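Hydrazine synthase subunit gamma (Candidatus Kuenenia stuttgartiensis, PDB 5C2V) forms part of the hydrazine synthase complex, catalyses the three-electron reduction of nitric oxide to hydroxylamine, and binds two c-type hemes covalently. Local coordinates at residues S221-V226 / D237-E242; G75-L80 / N244-G249; G268-D273 / M280-N285. All blocks are in the same frame, centred on the assembly; numbering follows the deposited sequence.

Interaction 1 of 3, residues S221-V226 / D237-E242; sequences STPGKV and DPYGVE. With BET (trimethyl glycine), chain R.
Pro223 and Tyr239 meet where the phenol end of the tyrosine reaches the proline ring: Tyr239 OH lies 3.7 Å from Pro223 CB. This is van der Waals contact of a hydroxyl oxygen with a ring carbon, and no hydrogen bond links the two segments. A second touch is purely apolar and looser, with the branch CG2 of Val226 at 4.3 Å from CG of Pro238. Both prolines turn CB toward the facing segment, whereas Tyr239 gets there by length. Its CG stands anti to the carbonyl carbon (chi1 -63°), which carries the ring out from the turn to Pro223.

Behind these contacts stand two backbone bends. The peptide bond between Thr222 and Pro223 is cis, and Asp237 to Gly240 form a type I beta turn, closed by a weak bond from Gly240 N to Asp237 O at 3.1 Å. Helix 229-234 lies in the connection between the segments, so the contact draws together the two loops flanking that helix. Farther out, the loops meet the rest of the complex: Thr222 OG1 is hydrogen-bonded to Tyr578 O of the alpha subunit, and Val241 O to Trp214 NE1 of the beta subunit.

At the far end of 237-242 sits a trimethyl glycine. Its methyl C1 is 3.6 Å from CG1 of Val241, and its methyl C3 is 3.8 Å from OE2 of Glu242, whose chain is extended beyond CG. Arg243 of the beta subunit hydrogen-bonds to the same molecule. The quaternary ammonium has no N-H to donate, so Glu242 would act on it through charge, while the small van der Waals touches between the loops are nondirectional and set no hydrogen-bond geometry across this surface contact.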
loop_
_atom_site.group_PDB
_atom_site.type_symbol
_atom_site.label_atom_id
_atom_site.label_comp_id
_atom_site.label_asym_id
_atom_site.label_seq_id
_atom_site.Cartn_x
_atom_site.Cartn_y
_atom_site.Cartn_z
ATOM N N SER C 221 26.797 -2.675 -44.662
ATOM C CA SER C 221 25.474 -3.281 -44.550
ATOM C C SER C 221 25.295 -3.969 -43.200
ATOM O O SER C 221 26.220 -4.015 -42.390
ATOM C CB SER C 221 25.242 -4.280 -45.683
ATOM O OG SER C 221 26.092 -5.406 -45.555
ATOM N N THR C 222 24.100 -4.501 -42.964
ATOM C CA THR C 222 23.782 -5.162 -41.702
ATOM C C THR C 222 22.791 -6.302 -41.953
ATOM O O THR C 222 21.968 -6.218 -42.866
ATOM C CB THR C 222 23.210 -4.146 -40.678
ATOM O OG1 THR C 222 23.083 -4.758 -39.388
ATOM C CG2 THR C 222 21.856 -3.616 -41.128
ATOM N N PRO C 223 22.869 -7.384 -41.158
ATOM C CA PRO C 223 23.819 -7.656 -40.074
ATOM C C PRO C 223 25.141 -8.231 -40.567
ATOM O O PRO C 223 25.321 -8.435 -41.767
ATOM C CB PRO C 223 23.075 -8.681 -39.222
ATOM C CG PRO C 223 22.290 -9.455 -40.221
ATOM C CD PRO C 223 21.869 -8.461 -41.280
ATOM N N GLY C 224 26.052 -8.498 -39.636
ATOM C CA GLY C 224 27.348 -9.051 -39.975
ATOM C C GLY C 224 27.267 -10.504 -40.392
ATOM O O GLY C 224 26.316 -11.209 -40.052
ATOM N N LYS C 225 28.279 -10.954 -41.123
ATOM C CA LYS C 225 28.349 -12.336 -41.578
ATOM C C LYS C 225 29.462 -13.048 -40.827
ATOM O O LYS C 225 30.410 -12.413 -40.364
ATOM C CB LYS C 225 28.590 -12.413 -43.087
ATOM C CG LYS C 225 30.011 -12.072 -43.509
ATOM C CD LYS C 225 30.283 -12.487 -44.946
ATOM C CE LYS C 225 29.359 -11.772 -45.916
ATOM N NZ LYS C 225 29.656 -12.132 -47.330
ATOM N N VAL C 226 29.347 -14.364 -40.693
ATOM C CA VAL C 226 30.349 -15.109 -39.951
ATOM C C VAL C 226 31.625 -15.182 -40.780
ATOM O O VAL C 226 31.631 -15.729 -41.882
ATOM C CB VAL C 226 29.864 -16.533 -39.618
ATOM C CG1 VAL C 226 30.908 -17.274 -38.795
ATOM C CG2 VAL C 226 28.532 -16.483 -38.887
ATOM N N ASP C 237 27.278 -20.323 -32.258
ATOM C CA ASP C 237 26.271 -19.266 -32.235
ATOM C C ASP C 237 26.910 -17.906 -32.503
ATOM O O ASP C 237 27.774 -17.466 -31.745
ATOM C CB ASP C 237 25.539 -19.260 -30.889
ATOM C CG ASP C 237 24.413 -18.243 -30.835
ATOM O OD1 ASP C 237 23.867 -17.891 -31.900
ATOM O OD2 ASP C 237 24.061 -17.803 -29.720
ATOM N N PRO C 238 26.489 -17.243 -33.593
ATOM C CA PRO C 238 27.004 -15.919 -33.965
ATOM C C PRO C 238 26.856 -14.906 -32.835
ATOM O O PRO C 238 27.775 -14.135 -32.557
ATOM C CB PRO C 238 26.129 -15.528 -35.162
ATOM C CG PRO C 238 25.677 -16.824 -35.736
ATOM C CD PRO C 238 25.506 -17.747 -34.568
ATOM N N TYR C 239 25.692 -14.916 -32.198
ATOM C CA TYR C 239 25.384 -13.993 -31.115
ATOM C C TYR C 239 25.639 -14.599 -29.732
ATOM O O TYR C 239 25.259 -14.019 -28.719
ATOM C CB TYR C 239 23.940 -13.508 -31.247
ATOM C CG TYR C 239 23.724 -12.723 -32.523
ATOM C CD1 TYR C 239 24.125 -11.396 -32.619
ATOM C CD2 TYR C 239 23.150 -13.315 -33.641
ATOM C CE1 TYR C 239 23.945 -10.676 -33.786
ATOM C CE2 TYR C 239 22.965 -12.602 -34.813
ATOM C CZ TYR C 239 23.365 -11.283 -34.878
ATOM O OH TYR C 239 23.183 -10.567 -36.039
ATOM N N GLY C 240 26.243 -15.784 -29.701
ATOM C CA GLY C 240 26.595 -16.445 -28.452
ATOM C C GLY C 240 27.396 -15.589 -27.484
ATOM O O GLY C 240 28.274 -14.829 -27.891
ATOM N N VAL C 241 27.079 -15.708 -26.196
ATOM C CA VAL C 241 27.717 -14.899 -25.160
ATOM C C VAL C 241 28.880 -15.616 -24.459
ATOM O O VAL C 241 29.602 -15.012 -23.665
ATOM C CB VAL C 241 26.674 -14.474 -24.092
ATOM C CG1 VAL C 241 26.446 -15.598 -23.091
ATOM C CG2 VAL C 241 27.101 -13.198 -23.380
ATOM N N GLU C 242 29.073 -16.896 -24.766
ATOM C CA GLU C 242 30.093 -17.694 -24.084
ATOM C C GLU C 242 31.432 -17.745 -24.817
ATOM O O GLU C 242 32.418 -18.253 -24.282
ATOM C CB GLU C 242 29.579 -19.117 -23.858
ATOM C CG GLU C 242 28.797 -19.294 -22.566
ATOM C CD GLU C 242 27.992 -20.578 -22.542
ATOM O OE1 GLU C 242 27.332 -20.885 -23.557
ATOM O OE2 GLU C 242 28.023 -21.282 -21.510
HETATM N N BET R . 26.431 -17.941 -18.697
HETATM C CA BET R . 27.585 -17.044 -18.263
HETATM C C BET R . 27.443 -16.692 -16.685
HETATM O O BET R . 27.174 -15.484 -16.461
HETATM O OXT BET R . 27.623 -17.660 -15.910
HETATM C C1 BET R . 26.177 -17.778 -20.181
HETATM C C2 BET R . 25.140 -17.584 -17.959
HETATM C C3 BET R . 26.791 -19.403 -18.486
#

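Interaction 2 of 3, residues G75-L80 / N244-G249; sequences GLIWDL and NTPIIG. With CA (calcium ion), chain U; HEC (heme c), chain V.
A single methyl group carries nearly all of this contact: CD1 of Ile77 reaches across to Pro246, Thr245 and the carbonyl of Asn244, with no hydrogen bond between the segments. The closest touch is end-on, from Ile77 CD1 to Pro246 CD at 3.6 Å. Thr245 is met at a slant, its CB 3.9 Å from the same methyl. With CG1 anti to the carbonyl carbon and an extended chi2 of 176°, the isoleucine puts CD1 as its leading atom, and CG2 stays farther back beside the proline. The polar end of Thr245 is engaged elsewhere, OG1 bonding to Arg277 NE.

Ile77 and Trp78 form a short strand, and their CB atoms leave the backbone in opposite directions. Ile77 therefore faces 244-249, and Trp78 faces the heme thought to hold the active site. Heme atom CAC lies over one face of the indole, 3.5 Å above its plane and displaced to the rim. Leu80 also turns CD1 to this heme, 4.0 Å from its CMD.

Next along the chain, Asp79 and Leu80 grip a calcium ion. Asp79 OD1 binds it at 2.3 Å and Leu80 O at 2.4 Å; a water, Glu83 OE2, Gly84 O and both O and OG of Ser87 complete the seven donors. With OD1 on the calcium ion and OD2 held by Gly86 N, the rotation of the carboxylate is fixed.

The chemistry is thus split: apolar contact joins the strand to the loop 244-249, which belongs to the cytochrome c family region, the indole and Leu80 pack on the heme, and the calcium ion fixes the chain that follows.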
loop_
_atom_site.group_PDB
_atom_site.type_symbol
_atom_site.label_atom_id
_atom_site.label_comp_id
_atom_site.label_asym_id
_atom_site.label_seq_id
_atom_site.Cartn_x
_atom_site.Cartn_y
_atom_site.Cartn_z
ATOM N N GLY C 75 43.992 -9.444 -23.564
ATOM C CA GLY C 75 43.336 -10.131 -24.661
ATOM C C GLY C 75 41.836 -9.902 -24.711
ATOM O O GLY C 75 41.134 -10.526 -25.508
ATOM N N LEU C 76 41.341 -9.007 -23.861
ATOM C CA LEU C 76 39.915 -8.696 -23.819
ATOM C C LEU C 76 39.478 -7.910 -25.051
ATOM O O LEU C 76 40.136 -6.952 -25.454
ATOM C CB LEU C 76 39.572 -7.913 -22.550
ATOM C CG LEU C 76 39.600 -8.693 -21.234
ATOM C CD1 LEU C 76 39.406 -7.756 -20.052
ATOM C CD2 LEU C 76 38.537 -9.782 -21.235
ATOM N N ILE C 77 38.359 -8.319 -25.640
ATOM C CA ILE C 77 37.851 -7.688 -26.854
ATOM C C ILE C 77 36.650 -6.797 -26.544
ATOM O O ILE C 77 35.655 -7.252 -25.978
ATOM C CB ILE C 77 37.463 -8.744 -27.904
ATOM C CG1 ILE C 77 38.652 -9.668 -28.179
ATOM C CG2 ILE C 77 36.979 -8.076 -29.183
ATOM C CD1 ILE C 77 38.345 -10.803 -29.127
ATOM N N TRP C 78 36.748 -5.527 -26.924
ATOM C CA TRP C 78 35.754 -4.529 -26.544
ATOM C C TRP C 78 35.073 -3.884 -27.743
ATOM O O TRP C 78 35.607 -3.897 -28.853
ATOM C CB TRP C 78 36.406 -3.440 -25.694
ATOM C CG TRP C 78 37.052 -3.960 -24.460
ATOM C CD1 TRP C 78 38.376 -4.236 -24.280
ATOM C CD2 TRP C 78 36.405 -4.276 -23.225
ATOM N NE1 TRP C 78 38.593 -4.701 -23.007
ATOM C CE2 TRP C 78 37.397 -4.735 -22.338
ATOM C CE3 TRP C 78 35.080 -4.211 -22.781
ATOM C CZ2 TRP C 78 37.108 -5.131 -21.036
ATOM C CZ3 TRP C 78 34.795 -4.603 -21.489
ATOM C CH2 TRP C 78 35.804 -5.057 -20.631
ATOM N N ASP C 79 33.896 -3.311 -27.513
ATOM C CA ASP C 79 33.260 -2.504 -28.543
ATOM C C ASP C 79 33.275 -1.032 -28.124
ATOM O O ASP C 79 32.476 -0.597 -27.296
ATOM C CB ASP C 79 31.831 -2.993 -28.793
ATOM C CG ASP C 79 31.150 -2.255 -29.922
ATOM O OD1 ASP C 79 31.845 -1.524 -30.651
ATOM O OD2 ASP C 79 29.922 -2.416 -30.091
ATOM N N LEU C 80 34.190 -0.275 -28.727
ATOM C CA LEU C 80 34.336 1.162 -28.498
ATOM C C LEU C 80 33.398 1.978 -29.383
ATOM O O LEU C 80 33.022 1.539 -30.469
ATOM C CB LEU C 80 35.789 1.588 -28.717
ATOM C CG LEU C 80 36.812 0.843 -27.854
ATOM C CD1 LEU C 80 38.218 1.380 -28.076
ATOM C CD2 LEU C 80 36.433 0.912 -26.379
ATOM N N ASN C 244 35.002 -16.744 -26.433
ATOM C CA ASN C 244 36.121 -15.885 -26.068
ATOM C C ASN C 244 36.281 -14.740 -27.059
ATOM O O ASN C 244 36.720 -13.647 -26.699
ATOM C CB ASN C 244 37.420 -16.693 -25.989
ATOM C CG ASN C 244 37.473 -17.600 -24.775
ATOM O OD1 ASN C 244 37.051 -17.220 -23.683
ATOM N ND2 ASN C 244 37.995 -18.807 -24.960
ATOM N N THR C 245 35.929 -15.005 -28.315
ATOM C CA THR C 245 36.071 -14.028 -29.392
ATOM C C THR C 245 34.832 -14.006 -30.280
ATOM O O THR C 245 34.172 -15.031 -30.451
ATOM C CB THR C 245 37.298 -14.332 -30.274
ATOM O OG1 THR C 245 37.016 -15.456 -31.118
ATOM C CG2 THR C 245 38.501 -14.652 -29.418
ATOM N N PRO C 246 34.508 -12.835 -30.850
ATOM C CA PRO C 246 33.388 -12.744 -31.793
ATOM C C PRO C 246 33.695 -13.406 -33.134
ATOM O O PRO C 246 34.800 -13.251 -33.655
ATOM C CB PRO C 246 33.201 -11.234 -31.965
ATOM C CG PRO C 246 34.548 -10.662 -31.690
ATOM C CD PRO C 246 35.128 -11.521 -30.604
ATOM N N ILE C 247 32.731 -14.141 -33.677
ATOM C CA ILE C 247 32.860 -14.701 -35.017
ATOM C C ILE C 247 32.141 -13.837 -36.055
ATOM O O ILE C 247 32.091 -14.185 -37.235
ATOM C CB ILE C 247 32.330 -16.148 -35.086
ATOM C CG1 ILE C 247 30.887 -16.228 -34.587
ATOM C CG2 ILE C 247 33.225 -17.079 -34.280
ATOM C CD1 ILE C 247 30.343 -17.643 -34.542
ATOM N N ILE C 248 31.581 -12.714 -35.609
ATOM C CA ILE C 248 30.933 -11.757 -36.507
ATOM C C ILE C 248 31.396 -10.331 -36.220
ATOM O O ILE C 248 32.049 -10.076 -35.208
ATOM C CB ILE C 248 29.394 -11.799 -36.392
ATOM C CG1 ILE C 248 28.946 -11.318 -35.010
ATOM C CG2 ILE C 248 28.863 -13.195 -36.688
ATOM C CD1 ILE C 248 27.443 -11.250 -34.845
ATOM N N GLY C 249 31.064 -9.408 -37.118
ATOM C CA GLY C 249 31.362 -8.001 -36.905
ATOM C C GLY C 249 31.051 -7.116 -38.100
ATOM O O GLY C 249 30.886 -7.599 -39.221
HETATM CA CA CA U . 33.497 -0.446 -31.771
HETATM FE FE HEC V . 43.798 1.262 -24.349
HETATM C CHA HEC V . 44.538 0.766 -27.668
HETATM C CHB HEC V . 46.737 2.947 -23.956
HETATM C CHC HEC V . 42.950 1.981 -21.083
HETATM C CHD HEC V . 41.259 -1.034 -24.478
HETATM N NA HEC V . 45.341 1.797 -25.605
HETATM C C1A HEC V . 45.492 1.427 -26.925
HETATM C C2A HEC V . 46.813 1.845 -27.366
HETATM C C3A HEC V . 47.414 2.453 -26.331
HETATM C C4A HEC V . 46.500 2.429 -25.208
HETATM C CMA HEC V . 48.826 3.081 -26.290
HETATM C CAA HEC V . 47.390 1.634 -28.789
HETATM C CBA HEC V . 48.631 0.741 -28.771
HETATM C CGA HEC V . 49.186 0.594 -30.164
HETATM O O1A HEC V . 48.544 1.089 -31.126
HETATM O O2A HEC V . 50.274 -0.021 -30.312
HETATM N NB HEC V . 44.739 2.179 -22.751
HETATM C C1B HEC V . 45.827 3.012 -22.921
HETATM C C2B HEC V . 45.839 3.965 -21.830
HETATM C C3B HEC V . 44.799 3.696 -21.031
HETATM C C4B HEC V . 44.084 2.569 -21.597
HETATM C CMB HEC V . 46.898 5.073 -21.638
HETATM C CAB HEC V . 44.395 4.440 -19.737
HETATM C CBB HEC V . 43.862 5.854 -20.057
HETATM N NC HEC V . 42.379 0.583 -23.014
HETATM C C1C HEC V . 42.177 1.039 -21.727
HETATM C C2C HEC V . 40.943 0.464 -21.233
HETATM C C3C HEC V . 40.555 -0.469 -22.112
HETATM C C4C HEC V . 41.397 -0.349 -23.290
HETATM C CMC HEC V . 40.462 0.585 -19.768
HETATM C CAC HEC V . 39.331 -1.405 -21.980
HETATM C CBC HEC V . 38.022 -0.587 -22.043
HETATM N ND HEC V . 43.062 -0.001 -25.831
HETATM C C1D HEC V . 41.890 -0.742 -25.673
HETATM C C2D HEC V . 41.430 -1.160 -26.978
HETATM C C3D HEC V . 42.454 -0.600 -27.973
HETATM C C4D HEC V . 43.430 0.105 -27.172
HETATM C CMD HEC V . 40.173 -1.997 -27.300
HETATM C CAD HEC V . 42.441 -0.747 -29.508
HETATM C CBD HEC V . 41.503 0.309 -30.087
HETATM C CGD HEC V . 41.486 0.202 -31.588
HETATM O O1D HEC V . 40.768 1.003 -32.242
HETATM O O2D HEC V . 42.192 -0.685 -32.129
HETATM O O HOH W 1 35.323 -1.162 -30.372
HETATM O O HOH W 2 42.619 2.775 -25.197
#

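Interaction 3 of 3, residues G268-D273 / M280-N285; sequences GTYFHD and MDTINN. With CA (calcium ion), chain S; HEC (heme c), chain B.
The carbonyl O of Met280 accepts two backbone hydrogen bonds, from Ile283 N at 3.2 Å and Asn284 N at 3.0 Å, and so closes the turn that offers Thr282 to Tyr270 and Phe271. The turn has a side-chain tie as well, a weak bond from Asn284 ND2 to Asp281 OD1. Thr282 is wedged against both aromatics. Its methyl CG2 comes within 3.8 Å of Tyr270 CB and also stands over one face of the Phe271 ring, displaced to the rim. The CA of Thr282 lies 3.9 Å from Phe271 CZ. Because CG2 is the branch anti to the carbonyl carbon, it is the methyl of this threonine that is presented to the rings.

Phe271 is also in contact with the heme. Heme carbon CHA lies at the edge of its ring, in the plane of that ring, 3.9 Å from CE1. Two weak, bent hydrogen bonds reach the propionates: Phe271 N to O2A at 2.8 Å, and His272 ND1 to O1D at 2.7 Å, with an N-H...O angle of 129°. The other imidazole nitrogen, NE2, bonds to Asp251 OD2, so both ring nitrogens have partners that limit its rotation.

Upstream, Thr269 O is a ligand of a calcium ion that Asn90 and Ser267 also bind; Asn90 ND2 bonds to Phe271 O as well, connecting the metal site with the heme loop. On the other segment, Thr282 O accepts from ND1 of His293, an axial ligand of this heme iron.

The residue that packs on Phe271 is therefore also the second-shell partner of His293. The bond probably orients that imidazole and may raise its electron donation to the iron, in keeping with the probable electron-transfer role of this heme.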
loop_
_atom_site.group_PDB
_atom_site.type_symbol
_atom_site.label_atom_id
_atom_site.label_comp_id
_atom_site.label_asym_id
_atom_site.label_seq_id
_atom_site.Cartn_x
_atom_site.Cartn_y
_atom_site.Cartn_z
ATOM N N GLY C 268 47.123 -12.246 -26.670
ATOM C CA GLY C 268 45.976 -13.122 -26.703
ATOM C C GLY C 268 45.156 -12.747 -27.916
ATOM O O GLY C 268 44.782 -11.584 -28.056
ATOM N N THR C 269 44.888 -13.714 -28.794
ATOM C CA THR C 269 43.868 -13.521 -29.821
ATOM C C THR C 269 44.156 -12.368 -30.820
ATOM O O THR C 269 43.876 -11.191 -30.549
ATOM C CB THR C 269 42.501 -13.342 -29.167
ATOM O OG1 THR C 269 42.210 -14.502 -28.375
ATOM C CG2 THR C 269 41.470 -13.244 -30.220
ATOM N N TYR C 270 44.865 -12.721 -31.892
ATOM C CA TYR C 270 45.360 -11.807 -32.934
ATOM C C TYR C 270 44.359 -11.195 -33.938
ATOM O O TYR C 270 43.150 -11.385 -33.851
ATOM C CB TYR C 270 46.442 -12.545 -33.725
ATOM C CG TYR C 270 47.274 -13.399 -32.815
ATOM C CD1 TYR C 270 48.265 -12.832 -32.034
ATOM C CD2 TYR C 270 47.038 -14.763 -32.692
ATOM C CE1 TYR C 270 49.015 -13.594 -31.182
ATOM C CE2 TYR C 270 47.784 -15.538 -31.831
ATOM C CZ TYR C 270 48.773 -14.945 -31.076
ATOM O OH TYR C 270 49.532 -15.705 -30.217
ATOM N N PHE C 271 44.946 -10.502 -34.915
ATOM C CA PHE C 271 44.366 -9.456 -35.779
ATOM C C PHE C 271 43.745 -8.277 -35.017
ATOM O O PHE C 271 44.125 -8.010 -33.880
ATOM C CB PHE C 271 43.319 -10.061 -36.724
ATOM C CG PHE C 271 43.908 -10.913 -37.815
ATOM C CD1 PHE C 271 45.145 -10.606 -38.357
ATOM C CD2 PHE C 271 43.225 -12.016 -38.298
ATOM C CE1 PHE C 271 45.693 -11.385 -39.358
ATOM C CE2 PHE C 271 43.770 -12.801 -39.301
ATOM C CZ PHE C 271 45.005 -12.484 -39.830
ATOM N N HIS C 272 42.780 -7.590 -35.631
ATOM C CA HIS C 272 42.232 -6.368 -35.026
ATOM C C HIS C 272 41.028 -6.601 -34.115
ATOM O O HIS C 272 40.927 -6.008 -33.041
ATOM C CB HIS C 272 41.893 -5.326 -36.105
ATOM C CG HIS C 272 40.706 -5.668 -36.953
ATOM N ND1 HIS C 272 40.707 -6.715 -37.850
ATOM C CD2 HIS C 272 39.495 -5.080 -37.060
ATOM C CE1 HIS C 272 39.537 -6.765 -38.461
ATOM N NE2 HIS C 272 38.782 -5.784 -38.002
ATOM N N ASP C 273 40.113 -7.455 -34.560
ATOM C CA ASP C 273 38.893 -7.730 -33.815
ATOM C C ASP C 273 39.101 -8.941 -32.927
ATOM O O ASP C 273 38.217 -9.336 -32.167
ATOM C CB ASP C 273 37.718 -7.963 -34.764
ATOM C CG ASP C 273 37.903 -9.198 -35.628
ATOM O OD1 ASP C 273 39.062 -9.608 -35.846
ATOM O OD2 ASP C 273 36.886 -9.761 -36.088
ATOM N N MET C 280 48.091 -20.014 -35.631
ATOM C CA MET C 280 47.759 -20.832 -36.792
ATOM C C MET C 280 46.613 -20.238 -37.611
ATOM O O MET C 280 46.579 -20.369 -38.834
ATOM C CB MET C 280 47.399 -22.250 -36.338
ATOM C CG MET C 280 47.003 -23.196 -37.456
ATOM S SD MET C 280 48.347 -23.526 -38.611
ATOM C CE MET C 280 47.535 -24.653 -39.739
ATOM N N ASP C 281 45.685 -19.573 -36.929
ATOM C CA ASP C 281 44.511 -19.005 -37.583
ATOM C C ASP C 281 44.838 -17.752 -38.396
ATOM O O ASP C 281 44.027 -17.307 -39.207
ATOM C CB ASP C 281 43.429 -18.684 -36.549
ATOM C CG ASP C 281 42.948 -19.916 -35.806
ATOM O OD1 ASP C 281 42.197 -20.718 -36.401
ATOM O OD2 ASP C 281 43.316 -20.080 -34.623
ATOM N N THR C 282 46.026 -17.190 -38.187
ATOM C CA THR C 282 46.452 -16.003 -38.928
ATOM C C THR C 282 47.032 -16.401 -40.282
ATOM O O THR C 282 47.454 -15.558 -41.073
ATOM C CB THR C 282 47.503 -15.192 -38.150
ATOM O OG1 THR C 282 48.664 -16.002 -37.924
ATOM C CG2 THR C 282 46.945 -14.738 -36.813
ATOM N N ILE C 283 47.029 -17.705 -40.530
ATOM C CA ILE C 283 47.744 -18.326 -41.635
ATOM C C ILE C 283 46.801 -19.194 -42.466
ATOM O O ILE C 283 46.670 -19.012 -43.676
ATOM C CB ILE C 283 48.933 -19.158 -41.127
ATOM C CG1 ILE C 283 49.918 -18.256 -40.382
ATOM C CG2 ILE C 283 49.629 -19.847 -42.275
ATOM C CD1 ILE C 283 51.079 -18.993 -39.765
ATOM N N ASN C 284 46.145 -20.137 -41.794
ATOM C CA ASN C 284 45.360 -21.200 -42.424
ATOM C C ASN C 284 44.203 -20.739 -43.319
ATOM O O ASN C 284 43.497 -21.573 -43.890
ATOM C CB ASN C 284 44.812 -22.135 -41.341
ATOM C CG ASN C 284 44.051 -21.392 -40.254
ATOM O OD1 ASN C 284 43.619 -20.256 -40.446
ATOM N ND2 ASN C 284 43.889 -22.035 -39.104
ATOM N N ASN C 285 43.991 -19.426 -43.402
ATOM C CA ASN C 285 42.960 -18.830 -44.258
ATOM C C ASN C 285 41.554 -19.188 -43.802
ATOM O O ASN C 285 40.690 -19.546 -44.604
ATOM C CB ASN C 285 43.152 -19.248 -45.721
ATOM C CG ASN C 285 44.424 -18.692 -46.327
ATOM O OD1 ASN C 285 44.872 -17.603 -45.970
ATOM N ND2 ASN C 285 45.017 -19.442 -47.249
HETATM CA CA CA S . 45.623 -9.171 -29.444
HETATM FE FE HEC B . 50.727 -10.074 -41.319
HETATM C CHA HEC B . 48.721 -9.050 -38.725
HETATM C CHB HEC B . 51.844 -12.697 -39.430
HETATM C CHC HEC B . 52.142 -11.495 -44.123
HETATM C CHD HEC B . 49.938 -7.290 -43.127
HETATM N NA HEC B . 50.333 -10.764 -39.432
HETATM C C1A HEC B . 49.509 -10.159 -38.503
HETATM C C2A HEC B . 49.619 -10.902 -37.262
HETATM C C3A HEC B . 50.479 -11.906 -37.454
HETATM C C4A HEC B . 50.947 -11.844 -38.825
HETATM C CMA HEC B . 50.903 -12.951 -36.399
HETATM C CAA HEC B . 48.878 -10.583 -35.945
HETATM C CBA HEC B . 49.412 -9.278 -35.361
HETATM C CGA HEC B . 48.543 -8.839 -34.212
HETATM O O1A HEC B . 48.976 -7.950 -33.437
HETATM O O2A HEC B . 47.418 -9.384 -34.068
HETATM N NB HEC B . 51.866 -11.750 -41.695
HETATM C C1B HEC B . 52.074 -12.773 -40.787
HETATM C C2B HEC B . 52.561 -13.926 -41.515
HETATM C C3B HEC B . 52.649 -13.592 -42.811
HETATM C C4B HEC B . 52.209 -12.216 -42.950
HETATM C CMB HEC B . 52.925 -15.285 -40.876
HETATM C CAB HEC B . 53.119 -14.493 -43.977
HETATM C CBB HEC B . 52.073 -15.593 -44.262
HETATM N NC HEC B . 50.994 -9.500 -43.267
HETATM C C1C HEC B . 51.600 -10.235 -44.268
HETATM C C2C HEC B . 51.460 -9.496 -45.508
HETATM C C3C HEC B . 50.959 -8.290 -45.210
HETATM C C4C HEC B . 50.583 -8.299 -43.809
HETATM C CMC HEC B . 52.136 -9.889 -46.840
HETATM C CAC HEC B . 50.692 -7.130 -46.198
HETATM C CBC HEC B . 49.578 -7.511 -47.198
HETATM N ND HEC B . 49.559 -8.379 -40.949
HETATM C C1D HEC B . 49.268 -7.436 -41.932
HETATM C C2D HEC B . 48.142 -6.638 -41.494
HETATM C C3D HEC B . 47.767 -7.192 -40.111
HETATM C C4D HEC B . 48.698 -8.270 -39.862
HETATM C CMD HEC B . 47.471 -5.474 -42.256
HETATM C CAD HEC B . 46.629 -6.719 -39.181
HETATM C CBD HEC B . 45.285 -7.026 -39.833
HETATM C CGD HEC B . 44.181 -6.860 -38.825
HETATM O O1D HEC B . 43.003 -7.130 -39.176
HETATM O O2D HEC B . 44.479 -6.458 -37.671
HETATM O O HOH W 3 45.501 -9.794 -27.165
HETATM O O HOH W 4 47.028 -7.302 -28.849
#

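Overall arrangement
Interaction 2 touches both others. Its centre is about 11 Å from that of interaction 1, which is nested in the loop it closes, and about 13 Å from that of interaction 3. Ile248 packs on Tyr239, CD1 to CE1 at 3.7 Å. Toward interaction 3, Ile77 CD1 lies 3.4 Å from Asp273 O, and Thr245 CG2 as far from Thr269 CG2. Interactions 1 and 3 do not touch, their nearest atoms being about 8 Å apart. Interaction 2 borders the presumed active-site heme and interaction 3 the second heme, the FE atom of one 21.5 Å from the FE atom of the other, while interaction 1 sits at the surface facing the partner subunits.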